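Long-range contacts in SusD homolog (PDB 3FDH), which probably binds glycans at the bacterial surface for uptake across the outer membrane, as a lipoprotein of the SusD/RagB family: residues A[91-96]-A[111-116]; A[106-111]-A[174-179]. All blocks are in the same frame, centred on the assembly; numbering follows the deposited sequence.

In the fold
Contacts 1 and 2 follow one another along helix 106-127, and Met-111 belongs to a segment of each. Contact 2 holds the start of this helix against the loop 174-179, while contact 1 sets its next turns against the end of helix 76-95. Their centres lie about 10 Å apart, and about 22 and 27 Å respectively from the centre of the chain; contact 1 is buried between helices, contact 2 partly open at the helix start. Arg-109 links them: its NE probably donates a hydrogen bond to Ile-93 O at 3.0 Å. Asn-171 makes a second link, its ND2 bonded to Glu-113 OE1 of contact 1 and its OD1 to Lys-174 NZ of contact 2.

Contact 1: A[91-96]-A[111-116]; sequences IIIDQC and MAEVMA
Ile-93 and Ala-112 bring their CA atoms to 6.5 Å where the last turn of helix 76-95 packs against helix 106-127. The pair forms an antiparallel alpha-alpha hairpin, consistent with the helical, TPR-clan fold of SusD-like proteins; the local axes approach to 9.2 Å and their directions differ by 150°. Ala-112 takes both isoleucines, while Ala-116, one turn on, meets Ile-93. Ile-92 holds CG1 anti to the carbonyl carbon (chi1 -67°), which leaves CG2 anti to the backbone N and against Ala-112 CB at 3.4 Å, tighter than an ordinary carbon contact. Its CD1 closes on the same methyl from the other branch. Ile-93 meets this methyl from a neighbouring direction, with CG1 against it, and sends CD1 onward between Glu-113 and Ala-116, where Ala-116 CB is 4.2 Å away. Tyr-164 of helix 154-171 packs on both Ile-93 and Ala-116, so a third helix borders this end of the interface. Glu-113 contributes its aliphatic part, while its OE1 turns to a hydrogen bond with Asn-171 ND2. On the carbon part of that chain, Glu-113 CG receives Ile-93 CD1 at 3.6 Å.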
loop_
_atom_site.group_PDB
_atom_site.type_symbol
_atom_site.label_atom_id
_atom_site.label_comp_id
_atom_site.label_asym_id
_atom_site.label_seq_id
_atom_site.Cartn_x
_atom_site.Cartn_y
_atom_site.Cartn_z
ATOM N N ILE A 91 5.765 23.456 0.258
ATOM C CA ILE A 91 6.565 24.544 -0.348
ATOM C C ILE A 91 5.952 24.858 -1.713
ATOM O O ILE A 91 5.780 26.015 -2.083
ATOM C CB ILE A 91 8.062 24.191 -0.453
ATOM C CG1 ILE A 91 8.710 24.247 0.941
ATOM C CG2 ILE A 91 8.777 25.148 -1.384
ATOM C CD1 ILE A 91 10.097 23.611 1.029
ATOM N N ILE A 92 5.561 23.817 -2.436
ATOM C CA ILE A 92 4.951 24.006 -3.749
ATOM C C ILE A 92 3.651 24.795 -3.585
ATOM O O ILE A 92 3.347 25.738 -4.325
ATOM C CB ILE A 92 4.596 22.666 -4.415
ATOM C CG1 ILE A 92 5.872 21.868 -4.779
ATOM C CG2 ILE A 92 3.746 22.932 -5.644
ATOM C CD1 ILE A 92 5.619 20.415 -5.311
ATOM N N ILE A 93 2.902 24.404 -2.569
ATOM C CA ILE A 93 1.567 24.966 -2.353
ATOM C C ILE A 93 1.704 26.440 -2.084
ATOM O O ILE A 93 0.947 27.260 -2.598
ATOM C CB ILE A 93 0.800 24.255 -1.223
ATOM C CG1 ILE A 93 0.547 22.786 -1.609
ATOM C CG2 ILE A 93 -0.478 25.034 -0.926
ATOM C CD1 ILE A 93 -0.048 21.932 -0.532
ATOM N N ASP A 94 2.720 26.775 -1.310
ATOM C CA ASP A 94 2.999 28.179 -1.004
ATOM C C ASP A 94 3.529 28.918 -2.220
ATOM O O ASP A 94 3.094 30.018 -2.531
ATOM C CB ASP A 94 3.981 28.351 0.148
ATOM C CG ASP A 94 3.348 28.062 1.503
ATOM O OD1 ASP A 94 2.107 27.876 1.577
ATOM O OD2 ASP A 94 4.108 28.030 2.493
ATOM N N GLN A 95 4.466 28.295 -2.912
ATOM C CA GLN A 95 5.053 28.946 -4.098
ATOM C C GLN A 95 4.004 29.202 -5.169
ATOM O O GLN A 95 4.113 30.161 -5.926
ATOM C CB GLN A 95 6.211 28.143 -4.683
ATOM C CG GLN A 95 7.450 28.212 -3.819
ATOM C CD GLN A 95 8.662 27.518 -4.424
ATOM O OE1 GLN A 95 8.647 27.056 -5.563
ATOM N NE2 GLN A 95 9.706 27.432 -3.647
ATOM N N CYS A 96 2.948 28.387 -5.163
ATOM C CA CYS A 96 1.924 28.453 -6.217
ATOM C C CYS A 96 0.784 29.369 -5.854
ATOM O O CYS A 96 -0.128 29.608 -6.656
ATOM C CB CYS A 96 1.388 27.077 -6.564
ATOM S SG CYS A 96 2.548 26.120 -7.475
HETATM N N MSE A 111 -1.876 19.200 -7.746
HETATM C CA MSE A 111 -1.159 17.920 -7.718
HETATM C C MSE A 111 -0.406 17.797 -6.385
HETATM O O MSE A 111 -0.360 16.720 -5.757
HETATM C CB MSE A 111 -0.179 17.808 -8.887
HETATM C CG MSE A 111 -0.835 17.887 -10.248
HETATM SE SE MSE A 111 0.447 17.975 -11.689
HETATM C CE MSE A 111 -0.776 18.064 -13.178
ATOM N N ALA A 112 0.216 18.896 -5.996
ATOM C CA ALA A 112 0.977 18.982 -4.741
ATOM C C ALA A 112 0.068 18.788 -3.537
ATOM O O ALA A 112 0.469 18.194 -2.539
ATOM C CB ALA A 112 1.734 20.319 -4.634
ATOM N N GLU A 113 -1.167 19.257 -3.657
ATOM C CA GLU A 113 -2.150 19.152 -2.562
ATOM C C GLU A 113 -2.539 17.692 -2.381
ATOM O O GLU A 113 -2.670 17.194 -1.261
ATOM C CB GLU A 113 -3.372 20.046 -2.819
ATOM C CG GLU A 113 -3.052 21.504 -2.491
ATOM C CD GLU A 113 -4.018 22.541 -3.066
ATOM O OE1 GLU A 113 -4.709 22.244 -4.055
ATOM O OE2 GLU A 113 -4.031 23.688 -2.547
ATOM N N VAL A 114 -2.635 16.998 -3.496
ATOM C CA VAL A 114 -2.914 15.563 -3.474
ATOM C C VAL A 114 -1.724 14.810 -2.823
ATOM O O VAL A 114 -1.888 13.897 -2.013
ATOM C CB VAL A 114 -3.213 15.008 -4.897
ATOM C CG1 VAL A 114 -3.271 13.427 -4.888
ATOM C CG2 VAL A 114 -4.516 15.608 -5.443
HETATM N N MSE A 115 -0.508 15.218 -3.150
HETATM C CA MSE A 115 0.641 14.517 -2.568
HETATM C C MSE A 115 0.748 14.841 -1.100
HETATM O O MSE A 115 1.232 14.028 -0.314
HETATM C CB MSE A 115 1.961 14.865 -3.254
HETATM C CG MSE A 115 2.073 14.437 -4.700
HETATM SE SE MSE A 115 2.372 12.549 -4.730
HETATM C CE MSE A 115 0.637 11.864 -5.077
ATOM N N ALA A 116 0.289 16.029 -0.732
ATOM C CA ALA A 116 0.364 16.455 0.688
ATOM C C ALA A 116 -0.603 15.562 1.479
ATOM O O ALA A 116 -0.297 15.073 2.558
ATOM C CB ALA A 116 0.008 17.920 0.852
#

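Contact 2: A[106-111]-A[174-179]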
loop_
_atom_site.group_PDB
_atom_site.type_symbol
_atom_site.label_atom_id
_atom_site.label_comp_id
_atom_site.label_asym_id
_atom_site.label_seq_id
_atom_site.Cartn_x
_atom_site.Cartn_y
_atom_site.Cartn_z
ATOM N N ASP A 106 -1.903 26.673 -10.762
ATOM C CA ASP A 106 -2.961 26.095 -9.911
ATOM C C ASP A 106 -3.088 24.607 -10.054
ATOM O O ASP A 106 -3.372 23.909 -9.075
ATOM C CB ASP A 106 -4.320 26.770 -10.193
ATOM C CG ASP A 106 -4.332 28.227 -9.786
ATOM O OD1 ASP A 106 -3.864 28.537 -8.671
ATOM O OD2 ASP A 106 -4.823 29.060 -10.574
ATOM N N VAL A 107 -2.827 24.118 -11.261
ATOM C CA VAL A 107 -2.905 22.683 -11.530
ATOM C C VAL A 107 -1.759 21.953 -10.812
ATOM O O VAL A 107 -1.967 20.952 -10.149
ATOM C CB VAL A 107 -2.981 22.356 -13.032
ATOM C CG1 VAL A 107 -2.688 20.864 -13.257
ATOM C CG2 VAL A 107 -4.394 22.731 -13.561
ATOM N N THR A 108 -0.570 22.527 -10.897
ATOM C CA THR A 108 0.610 21.996 -10.215
ATOM C C THR A 108 0.350 22.032 -8.721
ATOM O O THR A 108 0.709 21.131 -7.977
ATOM C CB THR A 108 1.878 22.832 -10.557
ATOM O OG1 THR A 108 2.225 22.612 -11.927
ATOM C CG2 THR A 108 3.037 22.420 -9.700
ATOM N N ARG A 109 -0.364 23.070 -8.322
ATOM C CA ARG A 109 -0.676 23.283 -6.914
ATOM C C ARG A 109 -1.572 22.162 -6.407
ATOM O O ARG A 109 -1.399 21.636 -5.307
ATOM C CB ARG A 109 -1.351 24.641 -6.697
ATOM C CG ARG A 109 -1.439 25.031 -5.247
ATOM C CD ARG A 109 -2.163 26.340 -5.052
ATOM N NE ARG A 109 -1.731 26.966 -3.808
ATOM C CZ ARG A 109 -2.301 28.029 -3.255
ATOM N NH1 ARG A 109 -3.348 28.594 -3.814
ATOM N NH2 ARG A 109 -1.814 28.531 -2.136
ATOM N N GLY A 110 -2.530 21.818 -7.250
ATOM C CA GLY A 110 -3.485 20.779 -6.935
ATOM C C GLY A 110 -2.802 19.434 -6.838
ATOM O O GLY A 110 -3.096 18.618 -5.966
HETATM N N MSE A 111 -1.876 19.200 -7.746
HETATM C CA MSE A 111 -1.159 17.920 -7.718
HETATM C C MSE A 111 -0.406 17.797 -6.385
HETATM O O MSE A 111 -0.360 16.720 -5.757
HETATM C CB MSE A 111 -0.179 17.808 -8.887
HETATM C CG MSE A 111 -0.835 17.887 -10.248
HETATM SE SE MSE A 111 0.447 17.975 -11.689
HETATM C CE MSE A 111 -0.776 18.064 -13.178
ATOM N N LYS A 174 -8.384 24.118 -12.774
ATOM C CA LYS A 174 -7.935 25.428 -13.273
ATOM C C LYS A 174 -6.820 25.276 -14.276
ATOM O O LYS A 174 -6.855 24.379 -15.107
ATOM C CB LYS A 174 -7.491 26.321 -12.123
ATOM C CG LYS A 174 -8.584 26.476 -11.051
ATOM C CD LYS A 174 -8.127 27.325 -9.901
ATOM C CE LYS A 174 -9.163 27.358 -8.791
ATOM N NZ LYS A 174 -8.628 27.833 -7.484
ATOM N N GLU A 175 -5.815 26.132 -14.164
ATOM C CA GLU A 175 -4.668 26.108 -15.084
ATOM C C GLU A 175 -3.298 26.273 -14.465
ATOM O O GLU A 175 -3.126 26.628 -13.309
ATOM C CB GLU A 175 -4.769 27.259 -16.054
ATOM C CG GLU A 175 -6.152 27.539 -16.546
ATOM C CD GLU A 175 -6.456 26.915 -17.876
ATOM O OE1 GLU A 175 -6.330 25.671 -18.005
ATOM O OE2 GLU A 175 -6.842 27.701 -18.787
ATOM N N ASP A 176 -2.329 26.037 -15.336
ATOM C CA ASP A 176 -0.912 26.252 -15.070
ATOM C C ASP A 176 -0.339 27.263 -16.046
ATOM O O ASP A 176 -0.808 27.410 -17.172
ATOM C CB ASP A 176 -0.092 24.969 -15.231
ATOM C CG ASP A 176 0.044 24.176 -13.953
ATOM O OD1 ASP A 176 -0.436 24.590 -12.880
ATOM O OD2 ASP A 176 0.680 23.129 -14.029
ATOM N N LEU A 177 0.688 27.965 -15.599
ATOM C CA LEU A 177 1.406 28.885 -16.467
ATOM C C LEU A 177 2.583 28.128 -17.071
ATOM O O LEU A 177 2.876 28.218 -18.267
ATOM C CB LEU A 177 1.916 30.111 -15.712
ATOM C CG LEU A 177 0.883 31.142 -15.279
ATOM C CD1 LEU A 177 1.582 32.289 -14.587
ATOM C CD2 LEU A 177 0.112 31.640 -16.481
ATOM N N ALA A 178 3.283 27.412 -16.214
ATOM C CA ALA A 178 4.429 26.600 -16.636
ATOM C C ALA A 178 3.997 25.150 -16.786
ATOM O O ALA A 178 3.379 24.592 -15.910
ATOM C CB ALA A 178 5.567 26.712 -15.641
ATOM N N ASP A 179 4.355 24.557 -17.909
ATOM C CA ASP A 179 4.013 23.161 -18.240
ATOM C C ASP A 179 4.734 22.142 -17.356
ATOM O O ASP A 179 5.961 22.006 -17.387
ATOM C CB ASP A 179 4.310 22.885 -19.720
ATOM C CG ASP A 179 3.740 21.563 -20.187
ATOM O OD1 ASP A 179 3.030 20.902 -19.389
ATOM O OD2 ASP A 179 4.001 21.204 -21.361
HETATM O O HOH W 1 -5.483 29.048 -13.078
HETATM O O HOH W 2 -7.058 30.234 -8.200
HETATM O O HOH W 3 4.161 24.218 -13.089
#
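Asp-106, in the first turn of helix 106-127, lies against Lys-174 and Glu-175 of the loop that follows helix 154-171. Its CB is 3.3 Å from Glu-175 O and also packs on Lys-174 CB; CG rests near Lys-174 CD, where the two side chains pass at a slant. At the tip, OD2 accepts a hydrogen bond from a water at 2.6 Å, and that water in turn accepts from Glu-175 N. A second water, bonded only weakly to OD2, leads to Lys-174 NZ, whose direct partner is Asn-171. The backbone of Asp-106 is tied to the same loop residue: its N donates to Glu-175 O at 2.8 Å, in the carbonyl plane. Val-107 N, at 3.3 Å, also donates to Glu-175 O but comes from above that plane, 67° out of it. The loop thus caps the N-terminal first turn of helix 106-127, in the helical fold of SusD-like proteins, supplying acceptors to N-H groups that lack a preceding helical turn. Asp-176 extends this with a two-pronged grip on Thr-108: OD1 takes Thr-108 N at 2.9 Å on a nearly straight bond (164°), and OD2 takes Thr-108 OG1 at 2.7 Å, both on the syn side, the hydroxyl clearly tilted out of the carboxylate plane. Thr-108 carries OG1 beside its own N (chi1 -69°), which lets one carboxylate serve both. An alanine in place of Asp-176, lacking the carboxylate, is likely to leave Thr-108 N and OG1 without these acceptors and the helix start without a facing negative charge. Asn-105 OD1 binds back to the loop through Leu-177 N and Ala-178 N, while Val-107 CG2 presses on Lys-174 O at 3.3 Å. A third water donates to both Thr-108 OG1 and Ala-178 O.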